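Local coordinates for protein Exo-poly-alpha-D-galacturonosidase (Thermotoga maritima, PDB 3JUR) that probably hydrolyses the polygalacturonate backbone of pectin as an exo-acting glycosidase, releasing galacturonic acid units from the chain end, at residues 286-291 / 315-320; 324-329 / 354-359; 341-346 / 379-384; 407-412 / 428-433. All coordinates share one frame; numbering follows the deposited sequence.

All four contacts join successive coils of one parallel beta-helix, so one backbone pairing recurs in different surroundings. Interactions 1, 3 and 4 follow each other along one side of the solenoid, on neighbouring strands, and each touches the second subunit; at the coil corner of each, an asparagine amide donates to an aspartate carboxylate across the coils. Interaction 2 belongs to a different face, is the most buried contact, at nine of twelve residues, and touches no other chain; there a salt-bridge network stands on one side and aliphatic side chains on the other. Val-355 of interaction 2 packs on interactions 3 and 4 through the interior, whereas interaction 4 lies farthest from the chain's centre.

Interaction 1. Residues 286-291 / 315-320; sequences RDNLVI and RNNVYM
Asn-317 and Asn-288 occupy equivalent places on two adjacent coils, their side chains side by side and their amide planes only 6° apart. Asn-317 CB starts beside the neighbouring backbone, 3.8 Å from Asn-288 O. With CG anti to the carbonyl carbon (chi1 -58°), the amide carbon lies 4.0 Å from Asn-288 N. OD1 is gripped twice: Asn-288 N donates to Asn-317 OD1 over 3.0 Å, and Asn-288 ND2 reaches Asn-317 OD1 over the same 3.0 Å, both donors somewhat tilted from the carbonyl plane. ND2 of Asn-317 then turns to the carbonyl of Val-285, while Asn-288 repeats the scheme one coil back with Cys-254 and Ile-251. Both amides are thus fixed in rotation.

Just before this pair, Asn-316 ND2 donates to Asp-287 OD1 at 2.8 Å, and two waters tie the same carboxylate to the guanidinium of Arg-315, whose NE pairs with Glu-11. Beyond it the strands run on in parallel: Leu-289 CD1 meets Val-318 CG1 at 3.6 Å, and on the opposite face Val-290 CG2 touches Tyr-319 CD1 at 3.6 Å. Asparagines aligned and hydrogen-bonded from coil to coil at a corner, followed by aligned rows of apolar side chains, are characteristic of the right-handed parallel beta-helix.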
loop_
_atom_site.group_PDB
_atom_site.type_symbol
_atom_site.label_atom_id
_atom_site.label_comp_id
_atom_site.label_asym_id
_atom_site.label_seq_id
_atom_site.Cartn_x
_atom_site.Cartn_y
_atom_site.Cartn_z
ATOM N N ARG D 286 -27.547 -2.788 15.943
ATOM C CA ARG D 286 -27.161 -3.615 14.791
ATOM C C ARG D 286 -28.078 -3.458 13.577
ATOM O O ARG D 286 -29.273 -3.152 13.718
ATOM C CB ARG D 286 -27.078 -5.094 15.201
ATOM C CG ARG D 286 -28.418 -5.696 15.582
ATOM C CD ARG D 286 -28.283 -7.142 16.032
ATOM N NE ARG D 286 -29.582 -7.797 16.096
ATOM C CZ ARG D 286 -29.772 -9.047 16.512
ATOM N NH1 ARG D 286 -28.746 -9.777 16.926
ATOM N NH2 ARG D 286 -30.996 -9.564 16.528
ATOM N N ASP D 287 -27.508 -3.695 12.391
ATOM C CA ASP D 287 -28.261 -3.709 11.125
ATOM C C ASP D 287 -29.034 -2.411 10.833
ATOM O O ASP D 287 -30.106 -2.449 10.214
ATOM C CB ASP D 287 -29.234 -4.910 11.071
ATOM C CG ASP D 287 -28.563 -6.232 11.407
ATOM O OD1 ASP D 287 -27.471 -6.522 10.863
ATOM O OD2 ASP D 287 -29.143 -6.990 12.213
ATOM N N ASN D 288 -28.496 -1.280 11.277
ATOM C CA ASN D 288 -29.121 0.021 11.043
ATOM C C ASN D 288 -28.509 0.755 9.868
ATOM O O ASN D 288 -27.391 0.444 9.438
ATOM C CB ASN D 288 -29.021 0.911 12.281
ATOM C CG ASN D 288 -29.677 0.297 13.488
ATOM O OD1 ASN D 288 -30.903 0.215 13.572
ATOM N ND2 ASN D 288 -28.865 -0.130 14.441
ATOM N N LEU D 289 -29.249 1.744 9.368
ATOM C CA LEU D 289 -28.819 2.541 8.235
ATOM C C LEU D 289 -28.979 4.028 8.535
ATOM O O LEU D 289 -30.085 4.502 8.791
ATOM C CB LEU D 289 -29.599 2.152 6.972
ATOM C CG LEU D 289 -29.370 2.962 5.688
ATOM C CD1 LEU D 289 -27.894 2.900 5.230
ATOM C CD2 LEU D 289 -30.311 2.519 4.574
ATOM N N VAL D 290 -27.861 4.750 8.524
ATOM C CA VAL D 290 -27.884 6.202 8.655
ATOM C C VAL D 290 -27.442 6.800 7.322
ATOM O O VAL D 290 -26.311 6.591 6.895
ATOM C CB VAL D 290 -26.953 6.707 9.800
ATOM C CG1 VAL D 290 -27.067 8.246 9.978
ATOM C CG2 VAL D 290 -27.257 5.986 11.114
ATOM N N ILE D 291 -28.336 7.514 6.648
ATOM C CA ILE D 291 -27.932 8.313 5.482
ATOM C C ILE D 291 -28.264 9.754 5.820
ATOM O O ILE D 291 -29.422 10.174 5.746
ATOM C CB ILE D 291 -28.610 7.874 4.159
ATOM C CG1 ILE D 291 -28.364 6.384 3.890
ATOM C CG2 ILE D 291 -28.124 8.747 2.996
ATOM C CD1 ILE D 291 -29.137 5.823 2.685
ATOM N N ARG D 315 -22.872 -3.403 15.754
ATOM C CA ARG D 315 -22.436 -4.345 14.744
ATOM C C ARG D 315 -23.249 -4.254 13.453
ATOM O O ARG D 315 -24.477 -4.142 13.488
ATOM C CB ARG D 315 -22.493 -5.770 15.297
ATOM C CG ARG D 315 -21.888 -6.809 14.375
ATOM C CD ARG D 315 -22.026 -8.226 14.926
ATOM N NE ARG D 315 -23.419 -8.593 15.209
ATOM C CZ ARG D 315 -24.339 -8.895 14.293
ATOM N NH1 ARG D 315 -24.048 -8.871 12.994
ATOM N NH2 ARG D 315 -25.562 -9.223 14.680
ATOM N N ASN D 316 -22.543 -4.326 12.320
ATOM C CA ASN D 316 -23.158 -4.398 10.991
ATOM C C ASN D 316 -24.097 -3.234 10.704
ATOM O O ASN D 316 -25.206 -3.421 10.214
ATOM C CB ASN D 316 -23.884 -5.741 10.791
ATOM C CG ASN D 316 -24.143 -6.053 9.325
ATOM O OD1 ASN D 316 -23.276 -5.861 8.474
ATOM N ND2 ASN D 316 -25.346 -6.529 9.025
ATOM N N ASN D 317 -23.645 -2.028 11.019
ATOM C CA ASN D 317 -24.391 -0.840 10.681
ATOM C C ASN D 317 -23.778 -0.186 9.455
ATOM O O ASN D 317 -22.604 -0.422 9.128
ATOM C CB ASN D 317 -24.427 0.136 11.861
ATOM C CG ASN D 317 -25.036 -0.479 13.100
ATOM O OD1 ASN D 317 -26.248 -0.691 13.173
ATOM N ND2 ASN D 317 -24.195 -0.782 14.086
ATOM N N VAL D 318 -24.586 0.624 8.775
ATOM C CA VAL D 318 -24.131 1.364 7.606
ATOM C C VAL D 318 -24.370 2.859 7.815
ATOM O O VAL D 318 -25.503 3.279 8.051
ATOM C CB VAL D 318 -24.822 0.873 6.322
ATOM C CG1 VAL D 318 -24.452 1.773 5.129
ATOM C CG2 VAL D 318 -24.428 -0.592 6.031
ATOM N N TYR D 319 -23.295 3.640 7.720
ATOM C CA TYR D 319 -23.340 5.088 7.936
ATOM C C TYR D 319 -22.913 5.800 6.664
ATOM O O TYR D 319 -21.855 5.509 6.112
ATOM C CB TYR D 319 -22.415 5.474 9.092
ATOM C CG TYR D 319 -22.694 4.700 10.371
ATOM C CD1 TYR D 319 -23.782 5.018 11.179
ATOM C CD2 TYR D 319 -21.885 3.645 10.751
ATOM C CE1 TYR D 319 -24.042 4.307 12.357
ATOM C CE2 TYR D 319 -22.129 2.933 11.926
ATOM C CZ TYR D 319 -23.208 3.274 12.720
ATOM O OH TYR D 319 -23.448 2.563 13.866
ATOM N N MET D 320 -23.745 6.713 6.181
ATOM C CA MET D 320 -23.461 7.411 4.934
ATOM C C MET D 320 -23.580 8.920 5.108
ATOM O O MET D 320 -24.592 9.401 5.616
ATOM C CB MET D 320 -24.416 6.954 3.834
ATOM C CG MET D 320 -24.165 5.538 3.330
ATOM S SD MET D 320 -25.173 5.099 1.887
ATOM C CE MET D 320 -25.072 6.579 0.899
HETATM O O HOH W 1 -26.300 -8.842 10.978
HETATM O O HOH W 2 -28.286 -9.689 13.204
#

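Interaction 2. Residues 324-329 / 354-359; sequences RALRLK and EVIRIN
Arg-324 runs alongside Glu-354, extended from CG to NE, and donates from NE to Glu-354 OE1 at 2.7 Å. The carboxylate can meet it because the Glu-354 chain bends at chi2 (97°). The same OE1 takes a weak second bond from Arg-357 NH2, so that Arg-324, Glu-354 and Arg-357 form a salt-bridge network; a water joins Arg-324 NH2 to Glu-354 OE2, and Arg-391 holds this second oxygen. At Ala-325 the chain turns a corner, as it does at Val-355. Two successive amides converge there on one carbonyl: Ala-325 N bonds weakly to Val-355 O, and Leu-326 N meets Val-355 O more directly at 3.1 Å.

From this point the strands are nearly parallel, 4° apart, as successive coils of a right-handed beta-helix should be. Leu-326 turns inward with Ile-356 and packs on Val-376 and Val-378 across the interior. Arg-327 points to the other face. Its guanidinium lies between Arg-324 NH1, 3.5 Å above one face, and Lys-329 CD, 3.6 Å over the opposite one, while NH1 pairs with Asp-261. Arg-Leu-Lys at 327-329 probably corresponds to the Arg-Ile-Lys motif of family 28, consistent with this face lining the substrate cleft. Leu-328 again faces inward, its CB 4.1 Å from Ile-358 CG2, and its backbone N bonds to Arg-357 O at 2.8 Å. Lys-329, level with Asn-359, carries its ammonium group to the same Asp-261 that holds Arg-327.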
loop_
_atom_site.group_PDB
_atom_site.type_symbol
_atom_site.label_atom_id
_atom_site.label_comp_id
_atom_site.label_asym_id
_atom_site.label_seq_id
_atom_site.Cartn_x
_atom_site.Cartn_y
_atom_site.Cartn_z
ATOM N N ARG D 324 -19.297 11.880 11.628
ATOM C CA ARG D 324 -18.454 10.939 12.357
ATOM C C ARG D 324 -19.140 9.587 12.435
ATOM O O ARG D 324 -20.369 9.506 12.584
ATOM C CB ARG D 324 -18.180 11.438 13.787
ATOM C CG ARG D 324 -17.511 12.797 13.843
ATOM C CD ARG D 324 -17.458 13.421 15.229
ATOM N NE ARG D 324 -17.143 14.839 15.052
ATOM C CZ ARG D 324 -18.042 15.787 14.809
ATOM N NH1 ARG D 324 -19.346 15.489 14.772
ATOM N NH2 ARG D 324 -17.639 17.035 14.619
ATOM N N ALA D 325 -18.351 8.524 12.362
ATOM C CA ALA D 325 -18.906 7.181 12.474
ATOM C C ALA D 325 -19.038 6.782 13.940
ATOM O O ALA D 325 -20.119 6.386 14.390
ATOM C CB ALA D 325 -18.059 6.174 11.699
ATOM N N LEU D 326 -17.930 6.899 14.675
ATOM C CA LEU D 326 -17.870 6.569 16.093
ATOM C C LEU D 326 -17.324 7.786 16.835
ATOM O O LEU D 326 -16.266 8.318 16.484
ATOM C CB LEU D 326 -16.968 5.348 16.345
ATOM C CG LEU D 326 -16.685 4.937 17.806
ATOM C CD1 LEU D 326 -17.962 4.491 18.558
ATOM C CD2 LEU D 326 -15.627 3.848 17.893
ATOM N N ARG D 327 -18.044 8.203 17.869
ATOM C CA ARG D 327 -17.718 9.413 18.610
ATOM C C ARG D 327 -17.877 9.185 20.115
ATOM O O ARG D 327 -18.957 8.832 20.570
ATOM C CB ARG D 327 -18.649 10.529 18.135
ATOM C CG ARG D 327 -18.307 11.924 18.628
ATOM C CD ARG D 327 -19.400 12.893 18.200
ATOM N NE ARG D 327 -18.948 14.279 18.296
ATOM C CZ ARG D 327 -19.754 15.331 18.217
ATOM N NH1 ARG D 327 -21.061 15.163 18.036
ATOM N NH2 ARG D 327 -19.251 16.553 18.321
ATOM N N LEU D 328 -16.794 9.370 20.872
ATOM C CA LEU D 328 -16.855 9.403 22.339
ATOM C C LEU D 328 -16.517 10.815 22.844
ATOM O O LEU D 328 -15.472 11.377 22.492
ATOM C CB LEU D 328 -15.933 8.344 22.968
ATOM C CG LEU D 328 -16.365 6.864 22.946
ATOM C CD1 LEU D 328 -16.418 6.279 21.537
ATOM C CD2 LEU D 328 -15.456 6.016 23.813
ATOM N N LYS D 329 -17.427 11.389 23.638
ATOM C CA LYS D 329 -17.296 12.759 24.153
ATOM C C LYS D 329 -17.413 12.780 25.670
ATOM O O LYS D 329 -18.344 12.199 26.233
ATOM C CB LYS D 329 -18.420 13.669 23.639
ATOM C CG LYS D 329 -18.843 13.490 22.212
ATOM C CD LYS D 329 -19.911 14.511 21.835
ATOM C CE LYS D 329 -21.317 14.007 22.154
ATOM N NZ LYS D 329 -22.358 14.873 21.518
ATOM N N GLU D 354 -14.551 13.299 11.261
ATOM C CA GLU D 354 -13.647 12.262 11.753
ATOM C C GLU D 354 -14.341 10.919 11.717
ATOM O O GLU D 354 -15.478 10.808 12.157
ATOM C CB GLU D 354 -13.171 12.543 13.192
ATOM C CG GLU D 354 -12.513 13.897 13.422
ATOM C CD GLU D 354 -13.472 14.949 13.977
ATOM O OE1 GLU D 354 -14.553 14.583 14.499
ATOM O OE2 GLU D 354 -13.129 16.146 13.906
ATOM N N VAL D 355 -13.663 9.895 11.206
ATOM C CA VAL D 355 -14.245 8.566 11.169
ATOM C C VAL D 355 -14.377 8.032 12.595
ATOM O O VAL D 355 -15.437 7.545 12.992
ATOM C CB VAL D 355 -13.427 7.583 10.290
ATOM C CG1 VAL D 355 -14.065 6.191 10.316
ATOM C CG2 VAL D 355 -13.301 8.093 8.855
ATOM N N ILE D 356 -13.290 8.142 13.357
ATOM C CA ILE D 356 -13.242 7.741 14.761
ATOM C C ILE D 356 -12.767 8.941 15.594
ATOM O O ILE D 356 -11.688 9.481 15.359
ATOM C CB ILE D 356 -12.308 6.523 14.975
ATOM C CG1 ILE D 356 -12.847 5.289 14.230
ATOM C CG2 ILE D 356 -12.138 6.217 16.461
ATOM C CD1 ILE D 356 -11.777 4.229 13.950
ATOM N N ARG D 357 -13.593 9.349 16.555
ATOM C CA ARG D 357 -13.310 10.500 17.385
ATOM C C ARG D 357 -13.437 10.155 18.862
ATOM O O ARG D 357 -14.484 9.686 19.306
ATOM C CB ARG D 357 -14.267 11.658 17.049
ATOM C CG ARG D 357 -14.051 12.911 17.902
ATOM C CD ARG D 357 -12.893 13.713 17.362
ATOM N NE ARG D 357 -12.530 14.872 18.177
ATOM C CZ ARG D 357 -13.106 16.070 18.118
ATOM N NH1 ARG D 357 -12.667 17.045 18.902
ATOM N NH2 ARG D 357 -14.121 16.304 17.297
ATOM N N ILE D 358 -12.372 10.395 19.617
ATOM C CA ILE D 358 -12.442 10.304 21.076
ATOM C C ILE D 358 -11.906 11.604 21.647
ATOM O O ILE D 358 -10.755 11.981 21.390
ATOM C CB ILE D 358 -11.678 9.085 21.648
ATOM C CG1 ILE D 358 -12.166 7.793 20.982
ATOM C CG2 ILE D 358 -11.850 9.010 23.184
ATOM C CD1 ILE D 358 -11.428 6.541 21.433
ATOM N N ASN D 359 -12.762 12.302 22.386
ATOM C CA ASN D 359 -12.460 13.651 22.867
ATOM C C ASN D 359 -12.742 13.800 24.362
ATOM O O ASN D 359 -13.893 13.621 24.808
ATOM C CB ASN D 359 -13.269 14.678 22.063
ATOM C CG ASN D 359 -12.919 16.115 22.418
ATOM O OD1 ASN D 359 -11.900 16.386 23.066
ATOM N ND2 ASN D 359 -13.768 17.047 21.995
HETATM O O HOH W 3 -14.918 17.771 14.537
#

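Interaction 3. Residues 341-346 / 379-384; sequences IFFIDN and KNLKAT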
loop_
_atom_site.group_PDB
_atom_site.type_symbol
_atom_site.label_atom_id
_atom_site.label_comp_id
_atom_site.label_asym_id
_atom_site.label_seq_id
_atom_site.Cartn_x
_atom_site.Cartn_y
_atom_site.Cartn_z
ATOM N N ILE D 341 -16.565 -0.645 24.647
ATOM C CA ILE D 341 -17.384 -0.207 23.529
ATOM C C ILE D 341 -16.861 -0.937 22.293
ATOM O O ILE D 341 -15.660 -0.871 21.984
ATOM C CB ILE D 341 -17.317 1.347 23.319
ATOM C CG1 ILE D 341 -17.481 2.104 24.646
ATOM C CG2 ILE D 341 -18.364 1.811 22.275
ATOM C CD1 ILE D 341 -18.838 1.902 25.368
ATOM N N PHE D 342 -17.757 -1.643 21.607
ATOM C CA PHE D 342 -17.386 -2.499 20.491
ATOM C C PHE D 342 -18.062 -2.043 19.212
ATOM O O PHE D 342 -19.286 -2.048 19.116
ATOM C CB PHE D 342 -17.752 -3.962 20.792
ATOM C CG PHE D 342 -17.009 -4.540 21.953
ATOM C CD1 PHE D 342 -15.847 -5.271 21.754
ATOM C CD2 PHE D 342 -17.462 -4.338 23.252
ATOM C CE1 PHE D 342 -15.151 -5.807 22.830
ATOM C CE2 PHE D 342 -16.764 -4.861 24.340
ATOM C CZ PHE D 342 -15.613 -5.597 24.130
ATOM N N PHE D 343 -17.247 -1.661 18.235
ATOM C CA PHE D 343 -17.706 -1.096 16.970
ATOM C C PHE D 343 -17.223 -2.047 15.875
ATOM O O PHE D 343 -16.102 -1.914 15.379
ATOM C CB PHE D 343 -17.115 0.315 16.801
ATOM C CG PHE D 343 -17.795 1.156 15.760
ATOM C CD1 PHE D 343 -19.082 1.654 15.972
ATOM C CD2 PHE D 343 -17.139 1.476 14.574
ATOM C CE1 PHE D 343 -19.713 2.446 14.999
ATOM C CE2 PHE D 343 -17.753 2.257 13.605
ATOM C CZ PHE D 343 -19.039 2.754 13.820
ATOM N N ILE D 344 -18.075 -3.012 15.518
ATOM C CA ILE D 344 -17.669 -4.185 14.734
ATOM C C ILE D 344 -18.449 -4.322 13.435
ATOM O O ILE D 344 -19.672 -4.195 13.430
ATOM C CB ILE D 344 -17.917 -5.508 15.542
ATOM C CG1 ILE D 344 -17.418 -5.392 16.992
ATOM C CG2 ILE D 344 -17.316 -6.737 14.827
ATOM C CD1 ILE D 344 -15.922 -5.194 17.138
ATOM N N ASP D 345 -17.741 -4.636 12.349
ATOM C CA ASP D 345 -18.357 -4.945 11.042
ATOM C C ASP D 345 -19.148 -3.787 10.435
ATOM O O ASP D 345 -20.109 -4.003 9.703
ATOM C CB ASP D 345 -19.254 -6.194 11.131
ATOM C CG ASP D 345 -18.491 -7.426 11.559
ATOM O OD1 ASP D 345 -17.277 -7.513 11.260
ATOM O OD2 ASP D 345 -19.105 -8.315 12.194
ATOM N N ASN D 346 -18.728 -2.565 10.724
ATOM C CA ASN D 346 -19.461 -1.396 10.257
ATOM C C ASN D 346 -18.908 -0.841 8.962
ATOM O O ASN D 346 -17.745 -1.072 8.627
ATOM C CB ASN D 346 -19.513 -0.328 11.347
ATOM C CG ASN D 346 -20.293 -0.789 12.567
ATOM O OD1 ASN D 346 -21.464 -1.134 12.467
ATOM N ND2 ASN D 346 -19.643 -0.795 13.723
ATOM N N LYS D 379 -13.318 -3.187 14.941
ATOM C CA LYS D 379 -12.865 -4.333 14.175
ATOM C C LYS D 379 -13.689 -4.453 12.912
ATOM O O LYS D 379 -14.923 -4.320 12.946
ATOM C CB LYS D 379 -12.937 -5.607 15.026
ATOM C CG LYS D 379 -12.979 -6.900 14.237
ATOM C CD LYS D 379 -11.726 -7.701 14.372
ATOM C CE LYS D 379 -11.768 -8.565 15.604
ATOM N NZ LYS D 379 -10.716 -9.616 15.555
ATOM N N ASN D 380 -13.006 -4.710 11.801
ATOM C CA ASN D 380 -13.660 -4.864 10.493
ATOM C C ASN D 380 -14.484 -3.641 10.086
ATOM O O ASN D 380 -15.621 -3.766 9.624
ATOM C CB ASN D 380 -14.502 -6.153 10.430
ATOM C CG ASN D 380 -14.824 -6.576 9.005
ATOM O OD1 ASN D 380 -14.021 -6.377 8.092
ATOM N ND2 ASN D 380 -16.007 -7.163 8.807
ATOM N N LEU D 381 -13.900 -2.459 10.278
ATOM C CA LEU D 381 -14.487 -1.222 9.775
ATOM C C LEU D 381 -13.988 -0.972 8.362
ATOM O O LEU D 381 -12.797 -1.124 8.065
ATOM C CB LEU D 381 -14.155 -0.032 10.691
ATOM C CG LEU D 381 -14.418 1.411 10.210
ATOM C CD1 LEU D 381 -15.921 1.680 10.028
ATOM C CD2 LEU D 381 -13.800 2.417 11.171
ATOM N N LYS D 382 -14.915 -0.625 7.478
ATOM C CA LYS D 382 -14.566 -0.174 6.145
ATOM C C LYS D 382 -15.113 1.234 6.012
ATOM O O LYS D 382 -16.334 1.460 6.147
ATOM C CB LYS D 382 -15.133 -1.116 5.083
ATOM C CG LYS D 382 -14.543 -2.525 5.170
ATOM C CD LYS D 382 -15.025 -3.408 4.049
ATOM C CE LYS D 382 -15.287 -4.837 4.521
ATOM N NZ LYS D 382 -14.185 -5.403 5.332
ATOM N N ALA D 383 -14.211 2.188 5.797
ATOM C CA ALA D 383 -14.605 3.585 5.790
ATOM C C ALA D 383 -13.935 4.416 4.724
ATOM O O ALA D 383 -12.805 4.161 4.296
ATOM C CB ALA D 383 -14.408 4.246 7.185
ATOM N N THR D 384 -14.657 5.454 4.337
ATOM C CA THR D 384 -14.271 6.312 3.260
ATOM C C THR D 384 -14.456 7.765 3.728
ATOM O O THR D 384 -15.432 8.076 4.397
ATOM C CB THR D 384 -15.105 5.911 2.009
ATOM O OG1 THR D 384 -14.262 5.194 1.090
ATOM C CG2 THR D 384 -15.711 7.074 1.328
HETATM O O HOH W 4 -16.450 -1.636 12.646
#
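The ring of Phe-343 meets Leu-381 at its edge, where CE2 lies 4.1 Å from Leu-381 CD1, while Asn-346 ND2 sits 3.2 Å above the centre of one face. That amide is anchored on the preceding coil of the beta-helix, ND2 donating to Ala-314 O and OD1 accepting from Asn-317 N, so the inward phenylalanine is covered by a group whose rotation is fixed. The other flat pair lies outside: the carboxylate of Asp-345 and the amide of Asn-380 are turned 81° against each other. Asn-380 ND2 donates in its own amide plane but reaches Asp-345 OD1 from above the carboxylate plane, at 2.8 Å. Asn-380 OD1 in turn receives Lys-382 NZ from its own segment.

Only part of the backbone pairs in the regular way, with Ile-344 opposite Lys-379. Lys-379 N bonds to Phe-343 O and Asp-345 N to Lys-379 O; beyond the corner, Lys-382 N bonds to Asn-346 O at 3.1 Å. Lys-379 CB rests 3.7 Å from Ile-344 CD1 before the chain leads away to a salt bridge with Glu-5. At the corner a water donates to Phe-343 O at 2.8 Å and to Lys-379 O, and accepts from Asn-346 N at 3.1 Å.

Interaction 4. Residues 407-412 / 428-433; sequences DTIIEG and NVIMNG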
loop_
_atom_site.group_PDB
_atom_site.type_symbol
_atom_site.label_atom_id
_atom_site.label_comp_id
_atom_site.label_asym_id
_atom_site.label_seq_id
_atom_site.Cartn_x
_atom_site.Cartn_y
_atom_site.Cartn_z
ATOM N N ASP D 407 -8.211 -5.199 11.516
ATOM C CA ASP D 407 -8.859 -5.676 10.287
ATOM C C ASP D 407 -9.688 -4.566 9.630
ATOM O O ASP D 407 -10.838 -4.780 9.247
ATOM C CB ASP D 407 -9.745 -6.892 10.584
ATOM C CG ASP D 407 -8.988 -8.023 11.264
ATOM O OD1 ASP D 407 -7.747 -8.111 11.115
ATOM O OD2 ASP D 407 -9.647 -8.845 11.938
ATOM N N THR D 408 -9.097 -3.381 9.522
ATOM C CA THR D 408 -9.837 -2.168 9.177
ATOM C C THR D 408 -9.170 -1.418 8.021
ATOM O O THR D 408 -7.939 -1.350 7.939
ATOM C CB THR D 408 -10.012 -1.273 10.442
ATOM O OG1 THR D 408 -10.985 -1.877 11.306
ATOM C CG2 THR D 408 -10.455 0.157 10.100
ATOM N N ILE D 409 -9.999 -0.880 7.129
ATOM C CA ILE D 409 -9.547 -0.104 5.982
ATOM C C ILE D 409 -10.228 1.258 6.029
ATOM O O ILE D 409 -11.457 1.336 6.049
ATOM C CB ILE D 409 -9.889 -0.798 4.634
ATOM C CG1 ILE D 409 -9.346 -2.234 4.606
ATOM C CG2 ILE D 409 -9.325 0.013 3.440
ATOM C CD1 ILE D 409 -9.894 -3.105 3.483
ATOM N N ILE D 410 -9.429 2.325 6.051
ATOM C CA ILE D 410 -9.955 3.696 5.954
ATOM C C ILE D 410 -9.236 4.426 4.821
ATOM O O ILE D 410 -8.005 4.530 4.822
ATOM C CB ILE D 410 -9.822 4.491 7.286
ATOM C CG1 ILE D 410 -10.505 3.746 8.437
ATOM C CG2 ILE D 410 -10.406 5.911 7.132
ATOM C CD1 ILE D 410 -10.184 4.292 9.802
ATOM N N GLU D 411 -10.001 4.910 3.851
ATOM C CA GLU D 411 -9.426 5.561 2.681
ATOM C C GLU D 411 -9.936 6.979 2.481
ATOM O O GLU D 411 -11.104 7.264 2.727
ATOM C CB GLU D 411 -9.710 4.736 1.420
ATOM C CG GLU D 411 -8.872 3.461 1.326
ATOM C CD GLU D 411 -7.377 3.748 1.230
ATOM O OE1 GLU D 411 -7.015 4.759 0.579
ATOM O OE2 GLU D 411 -6.574 2.972 1.804
ATOM N N GLY D 412 -9.049 7.858 2.024
ATOM C CA GLY D 412 -9.431 9.218 1.646
ATOM C C GLY D 412 -9.642 10.166 2.810
ATOM O O GLY D 412 -10.337 11.168 2.672
ATOM N N ASN D 428 -3.315 -5.233 11.495
ATOM C CA ASN D 428 -3.836 -5.488 10.145
ATOM C C ASN D 428 -4.777 -4.364 9.646
ATOM O O ASN D 428 -5.974 -4.589 9.395
ATOM C CB ASN D 428 -4.507 -6.882 10.068
ATOM C CG ASN D 428 -4.994 -7.230 8.664
ATOM O OD1 ASN D 428 -4.324 -6.924 7.674
ATOM N ND2 ASN D 428 -6.171 -7.871 8.570
ATOM N N VAL D 429 -4.227 -3.152 9.530
ATOM C CA VAL D 429 -4.997 -1.981 9.071
ATOM C C VAL D 429 -4.414 -1.373 7.800
ATOM O O VAL D 429 -3.199 -1.378 7.589
ATOM C CB VAL D 429 -5.103 -0.846 10.137
ATOM C CG1 VAL D 429 -5.884 -1.301 11.362
ATOM C CG2 VAL D 429 -3.711 -0.341 10.525
ATOM N N ILE D 430 -5.301 -0.859 6.954
ATOM C CA ILE D 430 -4.905 -0.074 5.798
ATOM C C ILE D 430 -5.468 1.324 6.024
ATOM O O ILE D 430 -6.666 1.491 6.273
ATOM C CB ILE D 430 -5.407 -0.695 4.461
ATOM C CG1 ILE D 430 -4.882 -2.133 4.302
ATOM C CG2 ILE D 430 -5.005 0.184 3.268
ATOM C CD1 ILE D 430 -5.395 -2.899 3.061
ATOM N N MET D 431 -4.591 2.319 5.966
ATOM C CA MET D 431 -4.967 3.711 6.203
ATOM C C MET D 431 -4.421 4.568 5.091
ATOM O O MET D 431 -3.207 4.703 4.971
ATOM C CB MET D 431 -4.393 4.209 7.529
ATOM C CG MET D 431 -5.161 3.774 8.732
ATOM S SD MET D 431 -5.094 5.053 10.008
ATOM C CE MET D 431 -6.695 4.753 10.718
ATOM N N ASN D 432 -5.314 5.146 4.287
ATOM C CA ASN D 432 -4.932 5.928 3.102
ATOM C C ASN D 432 -3.756 5.302 2.341
ATOM O O ASN D 432 -2.757 5.968 2.061
ATOM C CB ASN D 432 -4.620 7.392 3.472
ATOM C CG ASN D 432 -5.749 8.061 4.254
ATOM O OD1 ASN D 432 -6.934 7.783 4.046
ATOM N ND2 ASN D 432 -5.377 8.931 5.184
ATOM N N GLY D 433 -3.867 4.008 2.037
ATOM C CA GLY D 433 -2.853 3.329 1.234
ATOM C C GLY D 433 -1.688 2.697 1.979
ATOM O O GLY D 433 -0.973 1.871 1.410
#
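Parallel pairing sets Ile-409 beside Ile-430 and Ile-410 beside Met-431, linking two coils near the C-terminal end of the beta-helix, where a second subunit packs against them. The strands run 3° apart, with Ile-430 N bonded to Thr-408 O and Ile-410 N to Ile-430 O. One face looks inward: Ile-410 CD1 and Met-431 CE meet at 3.6 Å. On the other, Ile-409 CG2 lies beside Ile-430 CB at 4.1 Å, and both residues pack on the second subunit.

At the corner before the strands, Asn-428 ND2 donates to Asp-407 OD1 at 3.0 Å from above the carboxylate plane; Asn-428 OD1 accepts from Arg-435 of the same chain. Asn-428 and Val-429 face Phe-436 in a G1 beta bulge, where antiparallel pairing with strand 434-436 begins. At the far end Glu-411, bent at chi2 (-63°), folds back across the neighbouring strand. Its OE2 touches Ile-430 CG2 at 3.5 Å and takes Gly-433 N on the syn lone pair at 2.9 Å. The other oxygen, OE1, forms a salt bridge to Arg-435 of the second subunit. One carboxylate thus serves a backbone amide of its own chain and an arginine across the interface, so turn and interface are probably linked.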